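Local coordinates for protein carbohydrate deacetylase Agd3 (Neosartorya fumigata, PDB 6NWZ) that probably removes acetyl groups from galactosaminogalactan, the exopolysaccharide of Aspergillus fumigatus biofilms, as a zinc-binding carbohydrate deacetylase, at residues Lys291-Glu301 with Val582-Thr593; Ala484-Trp492 with His594-Leu602. All blocks are in the same frame, centred on the assembly; numbering follows the deposited sequence.

Followed from the N terminus, the chain leaves helix 275-289 through Lys291-Glu301 and enters strand 300-304; strand 487-492 comes much later, and helix 569-584 runs out into Val582-Thr593, which leads directly into helix 594-607. Contact 1 therefore closes a loop of 280 residues and contact 2 one of 101. The two cross, since their segments alternate along the chain. Strands 300-304 and 487-492 belong to the same curled, mostly parallel sheet of the deacetylase domain, so contact 1 joins the approach to one strand with the linker between two late helices, and contact 2 packs the second helix on the other strand. They meet where Glu301 OE2 probably accepts a hydrogen bond from His594 N, 2.7 Å away.

Contact 1: residues Lys291-Glu301 with Val582-Thr593; sequences KMNPGSSYFVE and VRLVDWPLVTIT
Asn293 places its carboxamide against the backbone that follows helix 569-584, and it illustrates how one side chain can serve two carbonyls at a helix exit. CG stands beside the backbone N, anti to the carbonyl carbon (chi1 -59°), and this turns the amide toward Val585-Trp587, where ND2 donates to Trp587 O at 2.9 Å, nearly in the amide plane, and to Val585 O at 3.0 Å through a more bent bond tilted from that plane. Val582 lies alongside, its CG1 near OD1 and its CG2 near ND2. A water accepts from Asn293 N and donates to both Ser296 OG and Trp587 O, while another joins Pro294 O to Asp586 O.

The type II turn from Asn293 to Ser296 then brings Ser296 OG into a relay. It donates to Asn293 O, which also receives Ser296 N from the same face of its plane, and accepts Leu589 N at 2.8 Å in an almost straight bond (173°). Beyond it the backbones form a single parallel bridge between Ser297 and Val590: Ser297 N donates to Leu589 O and Thr591 N to Ser297 O, each at 2.7 Å.

Thr591 divides its branches between polar and aromatic partners. OG1 bonds Leu250 O and accepts only a weak bond from Phe299 N (3.4 Å), whereas CG2, anti to the backbone N, sits over the centre of the Phe299 ring in a CH-pi contact, 3.5 Å from the centroid. A water links Glu301 OE1 to Ile592 O, while OE2 faces His594 N, the first residue of the next helix.

Amide, hydroxyl and water thus supply partners where regular strand pairing is absent, consistent with directional bonds fixing the path into strand 300-304, with Met292-Leu589 and Phe299-Thr591 adding apolar cover.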
loop_
_atom_site.group_PDB
_atom_site.type_symbol
_atom_site.label_atom_id
_atom_site.label_comp_id
_atom_site.label_asym_id
_atom_site.label_seq_id
_atom_site.Cartn_x
_atom_site.Cartn_y
_atom_site.Cartn_z
ATOM N N LYS A 291 -3.306 7.444 -18.580
ATOM C CA LYS A 291 -2.884 6.054 -18.705
ATOM C C LYS A 291 -3.520 5.151 -17.659
ATOM O O LYS A 291 -3.367 3.929 -17.739
ATOM C CB LYS A 291 -1.359 5.946 -18.597
ATOM C CG LYS A 291 -0.607 6.668 -19.694
ATOM C CD LYS A 291 0.871 6.319 -19.664
ATOM C CE LYS A 291 1.594 6.968 -20.833
ATOM N NZ LYS A 291 3.027 6.572 -20.906
ATOM N N MET A 292 -4.219 5.715 -16.688
ATOM C CA MET A 292 -4.749 4.939 -15.584
ATOM C C MET A 292 -6.181 4.515 -15.873
ATOM O O MET A 292 -6.866 5.092 -16.718
ATOM C CB MET A 292 -4.686 5.751 -14.294
ATOM C CG MET A 292 -3.333 6.373 -14.072
ATOM S SD MET A 292 -3.231 7.281 -12.530
ATOM C CE MET A 292 -1.449 7.393 -12.371
ATOM N N ASN A 293 -6.626 3.482 -15.157
ATOM C CA ASN A 293 -7.974 2.983 -15.341
ATOM C C ASN A 293 -8.984 4.056 -14.941
ATOM O O ASN A 293 -8.662 4.974 -14.184
ATOM C CB ASN A 293 -8.193 1.717 -14.516
ATOM C CG ASN A 293 -7.236 0.608 -14.884
ATOM O OD1 ASN A 293 -7.128 0.224 -16.050
ATOM N ND2 ASN A 293 -6.523 0.088 -13.890
ATOM N N PRO A 294 -10.210 3.966 -15.453
ATOM C CA PRO A 294 -11.231 4.952 -15.092
ATOM C C PRO A 294 -11.400 5.059 -13.582
ATOM O O PRO A 294 -11.235 4.087 -12.843
ATOM C CB PRO A 294 -12.497 4.409 -15.763
ATOM C CG PRO A 294 -11.981 3.684 -16.955
ATOM C CD PRO A 294 -10.680 3.056 -16.515
ATOM N N GLY A 295 -11.734 6.263 -13.132
ATOM C CA GLY A 295 -11.884 6.530 -11.723
ATOM C C GLY A 295 -10.615 6.946 -11.024
ATOM O O GLY A 295 -10.668 7.285 -9.832
ATOM N N SER A 296 -9.483 6.940 -11.724
ATOM C CA SER A 296 -8.208 7.296 -11.127
ATOM C C SER A 296 -8.080 8.808 -10.970
ATOM O O SER A 296 -8.850 9.596 -11.527
ATOM C CB SER A 296 -7.050 6.763 -11.966
ATOM O OG SER A 296 -6.989 5.350 -11.928
ATOM N N SER A 297 -7.070 9.202 -10.199
ATOM C CA SER A 297 -6.778 10.602 -9.923
ATOM C C SER A 297 -5.411 10.715 -9.262
ATOM O O SER A 297 -5.275 10.446 -8.063
ATOM C CB SER A 297 -7.852 11.217 -9.024
ATOM O OG SER A 297 -7.441 12.485 -8.552
ATOM N N TYR A 298 -4.397 11.111 -10.025
ATOM C CA TYR A 298 -3.027 11.157 -9.534
ATOM C C TYR A 298 -2.498 12.584 -9.542
ATOM O O TYR A 298 -2.736 13.342 -10.488
ATOM C CB TYR A 298 -2.116 10.262 -10.377
ATOM C CG TYR A 298 -0.645 10.397 -10.048
ATOM C CD1 TYR A 298 -0.097 9.762 -8.938
ATOM C CD2 TYR A 298 0.198 11.155 -10.852
ATOM C CE1 TYR A 298 1.248 9.886 -8.637
ATOM C CE2 TYR A 298 1.546 11.284 -10.559
ATOM C CZ TYR A 298 2.065 10.649 -9.452
ATOM O OH TYR A 298 3.403 10.780 -9.165
ATOM N N PHE A 299 -1.776 12.945 -8.482
ATOM C CA PHE A 299 -1.029 14.195 -8.454
ATOM C C PHE A 299 0.234 13.996 -7.629
ATOM O O PHE A 299 0.377 13.013 -6.893
ATOM C CB PHE A 299 -1.872 15.365 -7.918
ATOM C CG PHE A 299 -2.302 15.223 -6.478
ATOM C CD1 PHE A 299 -1.448 15.573 -5.440
ATOM C CD2 PHE A 299 -3.577 14.780 -6.164
ATOM C CE1 PHE A 299 -1.852 15.457 -4.120
ATOM C CE2 PHE A 299 -3.986 14.665 -4.847
ATOM C CZ PHE A 299 -3.121 15.003 -3.823
ATOM N N VAL A 300 1.152 14.950 -7.756
ATOM C CA VAL A 300 2.461 14.885 -7.114
ATOM C C VAL A 300 2.473 15.829 -5.921
ATOM O O VAL A 300 2.156 17.018 -6.056
ATOM C CB VAL A 300 3.579 15.241 -8.108
ATOM C CG1 VAL A 300 4.933 15.109 -7.442
ATOM C CG2 VAL A 300 3.486 14.358 -9.344
ATOM N N GLU A 301 2.850 15.303 -4.756
ATOM C CA GLU A 301 2.900 16.064 -3.514
ATOM C C GLU A 301 4.335 16.454 -3.195
ATOM O O GLU A 301 5.250 15.628 -3.284
ATOM C CB GLU A 301 2.313 15.257 -2.354
ATOM C CG GLU A 301 1.944 16.085 -1.134
ATOM C CD GLU A 301 1.220 15.268 -0.078
ATOM O OE1 GLU A 301 1.550 14.073 0.074
ATOM O OE2 GLU A 301 0.318 15.819 0.592
ATOM N N VAL A 582 -1.805 -1.143 -14.325
ATOM C CA VAL A 582 -2.930 -1.145 -15.255
ATOM C C VAL A 582 -2.934 -2.415 -16.102
ATOM O O VAL A 582 -3.996 -2.881 -16.534
ATOM C CB VAL A 582 -2.898 0.135 -16.114
ATOM C CG1 VAL A 582 -3.858 0.029 -17.273
ATOM C CG2 VAL A 582 -3.256 1.346 -15.259
ATOM N N ARG A 583 -1.764 -3.019 -16.325
ATOM C CA ARG A 583 -1.712 -4.267 -17.081
ATOM C C ARG A 583 -2.349 -5.426 -16.319
ATOM O O ARG A 583 -2.872 -6.360 -16.941
ATOM C CB ARG A 583 -0.267 -4.606 -17.429
ATOM C CG ARG A 583 -0.128 -5.871 -18.236
ATOM C CD ARG A 583 1.325 -6.199 -18.482
ATOM N NE ARG A 583 1.973 -6.808 -17.323
ATOM C CZ ARG A 583 1.992 -8.116 -17.086
ATOM N NH1 ARG A 583 1.387 -8.954 -17.921
ATOM N NH2 ARG A 583 2.614 -8.589 -16.016
ATOM N N LEU A 584 -2.323 -5.385 -14.986
ATOM C CA LEU A 584 -2.810 -6.478 -14.150
ATOM C C LEU A 584 -4.262 -6.315 -13.710
ATOM O O LEU A 584 -5.013 -7.295 -13.720
ATOM C CB LEU A 584 -1.922 -6.624 -12.910
ATOM C CG LEU A 584 -0.440 -6.894 -13.176
ATOM C CD1 LEU A 584 0.330 -6.906 -11.874
ATOM C CD2 LEU A 584 -0.250 -8.204 -13.928
ATOM N N VAL A 585 -4.678 -5.109 -13.310
ATOM C CA VAL A 585 -6.008 -4.867 -12.767
ATOM C C VAL A 585 -6.618 -3.651 -13.457
ATOM O O VAL A 585 -5.934 -2.882 -14.133
ATOM C CB VAL A 585 -5.980 -4.650 -11.243
ATOM C CG1 VAL A 585 -5.354 -5.844 -10.539
ATOM C CG2 VAL A 585 -5.211 -3.391 -10.917
ATOM N N ASP A 586 -7.930 -3.480 -13.273
ATOM C CA ASP A 586 -8.623 -2.295 -13.765
ATOM C C ASP A 586 -9.016 -1.346 -12.637
ATOM O O ASP A 586 -9.840 -0.449 -12.842
ATOM C CB ASP A 586 -9.856 -2.679 -14.585
ATOM C CG ASP A 586 -10.873 -3.468 -13.785
ATOM O OD1 ASP A 586 -11.605 -2.859 -12.974
ATOM O OD2 ASP A 586 -10.934 -4.701 -13.964
ATOM N N TRP A 587 -8.437 -1.517 -11.452
ATOM C CA TRP A 587 -8.788 -0.680 -10.320
ATOM C C TRP A 587 -8.330 0.759 -10.548
ATOM O O TRP A 587 -7.391 1.015 -11.307
ATOM C CB TRP A 587 -8.148 -1.214 -9.041
ATOM C CG TRP A 587 -8.360 -2.675 -8.792
ATOM C CD1 TRP A 587 -9.330 -3.475 -9.326
ATOM C CD2 TRP A 587 -7.571 -3.512 -7.942
ATOM N NE1 TRP A 587 -9.192 -4.760 -8.857
ATOM C CE2 TRP A 587 -8.118 -4.807 -8.005
ATOM C CE3 TRP A 587 -6.454 -3.290 -7.132
ATOM C CZ2 TRP A 587 -7.585 -5.875 -7.290
ATOM C CZ3 TRP A 587 -5.927 -4.351 -6.424
ATOM C CH2 TRP A 587 -6.492 -5.626 -6.507
ATOM N N PRO A 588 -8.980 1.716 -9.898
ATOM C CA PRO A 588 -8.486 3.094 -9.932
ATOM C C PRO A 588 -7.221 3.250 -9.101
ATOM O O PRO A 588 -6.937 2.471 -8.186
ATOM C CB PRO A 588 -9.642 3.906 -9.332
ATOM C CG PRO A 588 -10.840 3.007 -9.417
ATOM C CD PRO A 588 -10.304 1.619 -9.266
ATOM N N LEU A 589 -6.446 4.273 -9.449
ATOM C CA LEU A 589 -5.352 4.762 -8.621
ATOM C C LEU A 589 -5.744 6.145 -8.125
ATOM O O LEU A 589 -5.967 7.055 -8.931
ATOM C CB LEU A 589 -4.037 4.822 -9.398
ATOM C CG LEU A 589 -3.376 3.498 -9.785
ATOM C CD1 LEU A 589 -2.249 3.732 -10.776
ATOM C CD2 LEU A 589 -2.852 2.788 -8.554
ATOM N N VAL A 590 -5.842 6.301 -6.809
ATOM C CA VAL A 590 -6.309 7.544 -6.211
ATOM C C VAL A 590 -5.197 8.115 -5.345
ATOM O O VAL A 590 -4.729 7.454 -4.411
ATOM C CB VAL A 590 -7.588 7.336 -5.391
ATOM C CG1 VAL A 590 -8.030 8.647 -4.806
ATOM C CG2 VAL A 590 -8.678 6.751 -6.271
ATOM N N THR A 591 -4.769 9.337 -5.663
ATOM C CA THR A 591 -3.817 10.069 -4.840
ATOM C C THR A 591 -4.583 10.932 -3.846
ATOM O O THR A 591 -5.553 11.603 -4.216
ATOM C CB THR A 591 -2.897 10.945 -5.700
ATOM O OG1 THR A 591 -2.125 10.125 -6.583
ATOM C CG2 THR A 591 -1.952 11.755 -4.828
ATOM N N ILE A 592 -4.161 10.895 -2.581
ATOM C CA ILE A 592 -4.722 11.748 -1.543
ATOM C C ILE A 592 -3.580 12.484 -0.859
ATOM O O ILE A 592 -2.427 12.048 -0.882
ATOM C CB ILE A 592 -5.559 10.956 -0.516
ATOM C CG1 ILE A 592 -4.711 9.880 0.161
ATOM C CG2 ILE A 592 -6.744 10.313 -1.191
ATOM C CD1 ILE A 592 -5.503 8.988 1.091
ATOM N N THR A 593 -3.913 13.621 -0.251
ATOM C CA THR A 593 -2.900 14.426 0.412
ATOM C C THR A 593 -2.367 13.706 1.646
ATOM O O THR A 593 -2.979 12.770 2.168
ATOM C CB THR A 593 -3.454 15.792 0.818
ATOM O OG1 THR A 593 -4.337 15.642 1.936
ATOM C CG2 THR A 593 -4.199 16.432 -0.340
HETATM O O HOH W 1 -5.368 2.812 -12.519
HETATM O O HOH W 2 -11.758 1.558 -12.781
HETATM O O HOH W 3 -7.870 12.518 -5.851
HETATM O O HOH W 4 0.000 12.437 -1.991
#

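Contact 2: residues Ala484-Trp492 with His594-Leu602; sequences AGMQVNPRW and HQEMSENFL
A helix laid across a strand of the deacetylase-domain sheet brings Gln487, Asn489 and Pro490 against Ser598 and Phe601. The axes of strand 487-489 and helix 594-602 lie 9.3 Å apart at their closest and cross at 106°. Strand alternation sends the side chains of Gln487 and Asn489 to the helix, while Val488 points from it.

Gln487 is fully extended, its CG anti to the backbone N (chi1 -176°), which carries NE2 to Ser598 O at 3.0 Å. Ser598 O keeps its helical bond from Leu602 N while taking the glutamine N-H as a second donor. NE2 makes a weak bond to Asn489 OD1 as well, coupling the two amides. Asn489 ND2 in turn reaches Ser598 OG weakly, at 3.3 Å, besides bonding Cys455 O on the neighbouring strand.

Just past Pro490, Arg491 forms a salt bridge with the zinc ligand Asp255. Met597, bent beyond CG, lays CE 3.5 Å from Asn489 CB, and its own CG lies in the plane of the Phe601 ring, at the edge. Over one face of that ring, offset toward the rim, sits Pro490 CD, 4.1 Å from the centroid in a CH-pi contact.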
loop_
_atom_site.group_PDB
_atom_site.type_symbol
_atom_site.label_atom_id
_atom_site.label_comp_id
_atom_site.label_asym_id
_atom_site.label_seq_id
_atom_site.Cartn_x
_atom_site.Cartn_y
_atom_site.Cartn_z
ATOM N N ALA A 484 4.734 11.164 23.420
ATOM C CA ALA A 484 3.646 10.244 23.128
ATOM C C ALA A 484 2.528 10.969 22.396
ATOM O O ALA A 484 2.138 12.074 22.781
ATOM C CB ALA A 484 3.097 9.613 24.410
ATOM N N GLY A 485 2.013 10.338 21.343
ATOM C CA GLY A 485 0.833 10.808 20.642
ATOM C C GLY A 485 1.046 11.139 19.181
ATOM O O GLY A 485 0.063 11.252 18.437
ATOM N N MET A 486 2.288 11.310 18.739
ATOM C CA MET A 486 2.533 11.654 17.345
ATOM C C MET A 486 2.317 10.432 16.460
ATOM O O MET A 486 2.806 9.340 16.762
ATOM C CB MET A 486 3.951 12.194 17.166
ATOM C CG MET A 486 4.154 12.984 15.879
ATOM S SD MET A 486 3.373 14.612 15.908
ATOM C CE MET A 486 4.232 15.375 17.280
ATOM N N GLN A 487 1.583 10.621 15.364
ATOM C CA GLN A 487 1.246 9.530 14.456
ATOM C C GLN A 487 2.277 9.465 13.334
ATOM O O GLN A 487 2.430 10.422 12.567
ATOM C CB GLN A 487 -0.162 9.714 13.890
ATOM C CG GLN A 487 -0.634 8.566 13.007
ATOM C CD GLN A 487 -2.001 8.815 12.392
ATOM O OE1 GLN A 487 -2.823 9.544 12.947
ATOM N NE2 GLN A 487 -2.245 8.212 11.234
ATOM N N VAL A 488 2.978 8.340 13.240
ATOM C CA VAL A 488 3.992 8.118 12.217
ATOM C C VAL A 488 3.391 7.206 11.155
ATOM O O VAL A 488 3.190 6.010 11.389
ATOM C CB VAL A 488 5.273 7.518 12.808
ATOM C CG1 VAL A 488 6.298 7.275 11.707
ATOM C CG2 VAL A 488 5.841 8.436 13.875
ATOM N N ASN A 489 3.102 7.772 9.986
ATOM C CA ASN A 489 2.562 6.974 8.894
ATOM C C ASN A 489 3.697 6.366 8.075
ATOM O O ASN A 489 4.719 7.021 7.848
ATOM C CB ASN A 489 1.675 7.823 7.987
ATOM C CG ASN A 489 0.583 8.547 8.749
ATOM O OD1 ASN A 489 -0.425 7.953 9.131
ATOM N ND2 ASN A 489 0.778 9.843 8.972
ATOM N N PRO A 490 3.537 5.126 7.624
ATOM C CA PRO A 490 4.616 4.461 6.884
ATOM C C PRO A 490 4.849 5.082 5.514
ATOM O O PRO A 490 3.974 5.726 4.929
ATOM C CB PRO A 490 4.121 3.017 6.760
ATOM C CG PRO A 490 2.631 3.117 6.883
ATOM C CD PRO A 490 2.378 4.243 7.838
ATOM N N ARG A 491 6.067 4.875 5.008
ATOM C CA ARG A 491 6.464 5.340 3.685
ATOM C C ARG A 491 7.555 4.431 3.139
ATOM O O ARG A 491 8.491 4.067 3.855
ATOM C CB ARG A 491 6.972 6.789 3.703
ATOM C CG ARG A 491 7.200 7.388 2.310
ATOM C CD ARG A 491 7.380 8.912 2.343
ATOM N NE ARG A 491 8.703 9.308 2.819
ATOM C CZ ARG A 491 9.206 10.537 2.712
ATOM N NH1 ARG A 491 10.422 10.797 3.173
ATOM N NH2 ARG A 491 8.501 11.508 2.139
ATOM N N TRP A 492 7.433 4.090 1.862
ATOM C CA TRP A 492 8.391 3.236 1.182
ATOM C C TRP A 492 9.551 4.047 0.614
ATOM O O TRP A 492 9.389 5.189 0.176
ATOM C CB TRP A 492 7.710 2.466 0.048
ATOM C CG TRP A 492 6.635 1.522 0.503
ATOM C CD1 TRP A 492 5.301 1.594 0.213
ATOM C CD2 TRP A 492 6.803 0.363 1.329
ATOM N NE1 TRP A 492 4.631 0.549 0.804
ATOM C CE2 TRP A 492 5.530 -0.221 1.494
ATOM C CE3 TRP A 492 7.907 -0.239 1.942
ATOM C CZ2 TRP A 492 5.331 -1.374 2.248
ATOM C CZ3 TRP A 492 7.705 -1.385 2.690
ATOM C CH2 TRP A 492 6.428 -1.939 2.837
ATOM N N HIS A 594 -1.198 14.156 2.103
ATOM C CA HIS A 594 -0.610 13.596 3.313
ATOM C C HIS A 594 -1.590 13.675 4.475
ATOM O O HIS A 594 -1.720 12.727 5.257
ATOM C CB HIS A 594 0.693 14.329 3.638
ATOM C CG HIS A 594 1.329 13.911 4.927
ATOM N ND1 HIS A 594 2.488 13.168 4.976
ATOM C CD2 HIS A 594 0.983 14.155 6.214
ATOM C CE1 HIS A 594 2.821 12.960 6.238
ATOM N NE2 HIS A 594 1.924 13.549 7.009
ATOM N N GLN A 595 -2.307 14.798 4.583
ATOM C CA GLN A 595 -3.304 14.961 5.636
ATOM C C GLN A 595 -4.426 13.938 5.502
ATOM O O GLN A 595 -4.834 13.321 6.494
ATOM C CB GLN A 595 -3.855 16.386 5.597
ATOM C CG GLN A 595 -4.863 16.705 6.683
ATOM C CD GLN A 595 -5.015 18.198 6.918
ATOM O OE1 GLN A 595 -4.174 18.993 6.497
ATOM N NE2 GLN A 595 -6.089 18.586 7.591
ATOM N N GLU A 596 -4.939 13.744 4.283
ATOM C CA GLU A 596 -5.972 12.734 4.066
ATOM C C GLU A 596 -5.431 11.335 4.322
ATOM O O GLU A 596 -6.127 10.484 4.889
ATOM C CB GLU A 596 -6.520 12.830 2.641
ATOM C CG GLU A 596 -7.365 14.062 2.357
ATOM C CD GLU A 596 -7.762 14.176 0.894
ATOM O OE1 GLU A 596 -6.902 14.548 0.064
ATOM O OE2 GLU A 596 -8.936 13.886 0.577
ATOM N N MET A 597 -4.195 11.074 3.895
ATOM C CA MET A 597 -3.615 9.751 4.081
ATOM C C MET A 597 -3.459 9.424 5.558
ATOM O O MET A 597 -3.743 8.298 5.986
ATOM C CB MET A 597 -2.273 9.670 3.357
ATOM C CG MET A 597 -1.416 8.490 3.757
ATOM S SD MET A 597 -0.228 8.898 5.049
ATOM C CE MET A 597 1.167 7.909 4.499
ATOM N N SER A 598 -3.016 10.399 6.357
ATOM C CA SER A 598 -2.909 10.179 7.794
ATOM C C SER A 598 -4.276 9.952 8.426
ATOM O O SER A 598 -4.398 9.170 9.376
ATOM C CB SER A 598 -2.206 11.364 8.458
ATOM O OG SER A 598 -2.086 11.156 9.855
ATOM N N GLU A 599 -5.312 10.615 7.907
ATOM C CA GLU A 599 -6.662 10.432 8.431
ATOM C C GLU A 599 -7.155 9.006 8.208
ATOM O O GLU A 599 -7.679 8.371 9.130
ATOM C CB GLU A 599 -7.609 11.445 7.781
ATOM C CG GLU A 599 -9.090 11.223 8.059
ATOM C CD GLU A 599 -9.466 11.485 9.503
ATOM O OE1 GLU A 599 -8.643 12.073 10.238
ATOM O OE2 GLU A 599 -10.585 11.101 9.904
ATOM N N ASN A 600 -6.997 8.485 6.988
ATOM C CA ASN A 600 -7.468 7.131 6.700
ATOM C C ASN A 600 -6.684 6.087 7.488
ATOM O O ASN A 600 -7.243 5.063 7.895
ATOM C CB ASN A 600 -7.381 6.843 5.202
ATOM C CG ASN A 600 -8.230 7.787 4.377
ATOM O OD1 ASN A 600 -8.996 8.586 4.917
ATOM N ND2 ASN A 600 -8.104 7.692 3.057
ATOM N N PHE A 601 -5.385 6.317 7.703
ATOM C CA PHE A 601 -4.609 5.413 8.544
ATOM C C PHE A 601 -5.139 5.405 9.972
ATOM O O PHE A 601 -5.166 4.357 10.629
ATOM C CB PHE A 601 -3.131 5.804 8.526
ATOM C CG PHE A 601 -2.305 5.017 7.552
ATOM C CD1 PHE A 601 -2.033 3.678 7.779
ATOM C CD2 PHE A 601 -1.783 5.620 6.418
ATOM C CE1 PHE A 601 -1.262 2.950 6.884
ATOM C CE2 PHE A 601 -1.011 4.901 5.522
ATOM C CZ PHE A 601 -0.752 3.563 5.754
ATOM N N LEU A 602 -5.569 6.567 10.469
ATOM C CA LEU A 602 -6.143 6.626 11.809
ATOM C C LEU A 602 -7.513 5.960 11.850
ATOM O O LEU A 602 -7.808 5.191 12.773
ATOM C CB LEU A 602 -6.239 8.076 12.275
ATOM C CG LEU A 602 -6.619 8.268 13.741
ATOM C CD1 LEU A 602 -5.521 7.752 14.659
ATOM C CD2 LEU A 602 -6.895 9.729 14.006
#